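Local coordinates for ribonuclease P protein component 3 (Thermococcus kodakarensis KOD1, PDB 3WYZ), which probably serves as a protein subunit of ribonuclease P, the RNA-based enzyme that matures tRNA by cutting the 5' leader from its precursors, at residues A[17-22]-A[176-181]. Numbering follows the deposited sequence.
Sequences DVRDEE and TSSAES
Arg19 reaches between two acids, one on each segment: its guanidinium grips Asp17, two residues back in its own chain, and extends an outer nitrogen to Glu180 opposite. The grip is side-on, Arg19 NE to Asp17 OD1 at 3.1 Å and Arg19 NH2 to Asp17 OD2 at 2.8 Å. Arg19 NH1 lies 3.3 Å from Glu180 OE2, an oxygen lying in the guanidinium plane that offers its anti lone pair; the guanidinium and carboxylate planes are 43° apart. Ser178 CB rests over one guanidinium face, toward its rim. From the same serine, OG donates to Asp17 OD2 (2.8 Å) from above the carboxylate plane. CG anti to the backbone N (chi1 -173°) brings the Asp17 carboxylate to Ser178 and Arg19. The main chains run nearly parallel here, joined by Arg19 N to Ala179 O (2.8 Å). Thr176 OG1 accepts from Ser178 N in an ST turn and also hydrogen-bonds Glu15. Thr37 also bonds Asp17 OD1, and Lys39 pairs with Glu180. The contact thus joins the end of strand 14-18 and the turn after it to the loop following strand 173-176, the first and last strands of the TIM-barrel-like fold. With an alanine in place of Arg19, the Asp17 carboxylate is likely to lose its salt-bridge partner and Glu180 its tie to segment 17-22. With Arg19 between them, and Lys39 also on Glu180, both carboxylates are likely to stay ionised.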
loop_
_atom_site.group_PDB
_atom_site.type_symbol
_atom_site.label_atom_id
_atom_site.label_comp_id
_atom_site.label_asym_id
_atom_site.label_seq_id
_atom_site.Cartn_x
_atom_site.Cartn_y
_atom_site.Cartn_z
ATOM N N ASP A 17 1.836 -5.965 -0.859
ATOM C CA ASP A 17 2.305 -5.308 -2.071
ATOM C C ASP A 17 3.697 -5.791 -2.490
ATOM O O ASP A 17 4.704 -5.358 -1.946
ATOM C CB ASP A 17 2.287 -3.791 -1.831
ATOM C CG ASP A 17 2.601 -2.978 -3.069
ATOM O OD1 ASP A 17 2.556 -3.531 -4.185
ATOM O OD2 ASP A 17 2.878 -1.765 -2.901
ATOM N N VAL A 18 3.725 -6.724 -3.438
ATOM C CA VAL A 18 4.948 -7.116 -4.140
ATOM C C VAL A 18 4.660 -7.080 -5.639
ATOM O O VAL A 18 3.578 -7.463 -6.079
ATOM C CB VAL A 18 5.458 -8.512 -3.718
ATOM C CG1 VAL A 18 5.947 -8.488 -2.284
ATOM C CG2 VAL A 18 4.388 -9.569 -3.867
ATOM N N ARG A 19 5.633 -6.622 -6.421
ATOM C CA ARG A 19 5.394 -6.284 -7.826
ATOM C C ARG A 19 6.248 -7.067 -8.827
ATOM O O ARG A 19 6.233 -6.758 -10.016
ATOM C CB ARG A 19 5.613 -4.784 -8.016
ATOM C CG ARG A 19 4.666 -3.929 -7.194
ATOM C CD ARG A 19 5.220 -2.543 -6.926
ATOM N NE ARG A 19 4.378 -1.804 -5.990
ATOM C CZ ARG A 19 4.551 -0.525 -5.668
ATOM N NH1 ARG A 19 5.538 0.183 -6.210
ATOM N NH2 ARG A 19 3.726 0.053 -4.802
ATOM N N ASP A 20 6.959 -8.088 -8.347
ATOM C CA ASP A 20 7.892 -8.869 -9.167
ATOM C C ASP A 20 7.671 -10.374 -8.954
ATOM O O ASP A 20 7.368 -10.811 -7.837
ATOM C CB ASP A 20 9.330 -8.479 -8.800
ATOM C CG ASP A 20 10.371 -9.129 -9.694
ATOM O OD1 ASP A 20 10.409 -8.812 -10.901
ATOM O OD2 ASP A 20 11.170 -9.942 -9.189
ATOM N N GLU A 21 7.818 -11.154 -10.027
ATOM C CA GLU A 21 7.656 -12.615 -9.973
ATOM C C GLU A 21 8.539 -13.277 -8.920
ATOM O O GLU A 21 8.041 -14.005 -8.055
ATOM C CB GLU A 21 7.991 -13.256 -11.322
ATOM C CG GLU A 21 6.797 -13.579 -12.197
ATOM C CD GLU A 21 7.150 -14.493 -13.362
ATOM O OE1 GLU A 21 8.354 -14.691 -13.643
ATOM O OE2 GLU A 21 6.216 -15.016 -14.001
ATOM N N GLU A 22 9.850 -13.041 -9.015
ATOM C CA GLU A 22 10.807 -13.665 -8.099
ATOM C C GLU A 22 10.608 -13.194 -6.660
ATOM O O GLU A 22 10.802 -13.958 -5.717
ATOM C CB GLU A 22 12.248 -13.392 -8.539
ATOM C CG GLU A 22 12.632 -14.058 -9.851
ATOM C CD GLU A 22 14.112 -13.923 -10.161
ATOM O OE1 GLU A 22 14.934 -14.119 -9.236
ATOM O OE2 GLU A 22 14.456 -13.625 -11.332
ATOM N N THR A 176 4.440 -2.642 4.187
ATOM C CA THR A 176 4.757 -3.463 3.028
ATOM C C THR A 176 6.100 -3.098 2.405
ATOM O O THR A 176 6.576 -1.981 2.549
ATOM C CB THR A 176 3.645 -3.393 1.962
ATOM O OG1 THR A 176 4.000 -4.221 0.851
ATOM C CG2 THR A 176 3.413 -1.957 1.482
ATOM N N SER A 177 6.707 -4.064 1.724
ATOM C CA SER A 177 7.955 -3.836 1.012
ATOM C C SER A 177 7.732 -3.031 -0.263
ATOM O O SER A 177 8.582 -2.218 -0.636
ATOM C CB SER A 177 8.635 -5.169 0.665
ATOM O OG SER A 177 7.892 -5.892 -0.311
ATOM N N SER A 178 6.596 -3.257 -0.924
ATOM C CA SER A 178 6.335 -2.702 -2.256
ATOM C C SER A 178 7.503 -3.065 -3.172
ATOM O O SER A 178 7.986 -2.231 -3.940
ATOM C CB SER A 178 6.127 -1.181 -2.199
ATOM O OG SER A 178 5.050 -0.842 -1.342
ATOM N N ALA A 179 7.950 -4.318 -3.073
ATOM C CA ALA A 179 9.178 -4.773 -3.721
ATOM C C ALA A 179 9.006 -4.886 -5.227
ATOM O O ALA A 179 8.009 -5.432 -5.710
ATOM C CB ALA A 179 9.621 -6.107 -3.145
ATOM N N GLU A 180 9.973 -4.339 -5.959
ATOM C CA GLU A 180 10.017 -4.460 -7.413
ATOM C C GLU A 180 11.127 -5.410 -7.862
ATOM O O GLU A 180 11.326 -5.617 -9.060
ATOM C CB GLU A 180 10.169 -3.078 -8.052
ATOM C CG GLU A 180 8.974 -2.181 -7.748
ATOM C CD GLU A 180 8.925 -0.906 -8.568
ATOM O OE1 GLU A 180 9.786 -0.717 -9.458
ATOM O OE2 GLU A 180 8.011 -0.089 -8.315
ATOM N N SER A 181 11.835 -5.996 -6.897
ATOM C CA SER A 181 12.803 -7.054 -7.178
ATOM C C SER A 181 12.922 -7.968 -5.962
ATOM O O SER A 181 12.506 -7.603 -4.859
ATOM C CB SER A 181 14.177 -6.463 -7.529
ATOM O OG SER A 181 14.817 -5.920 -6.383
#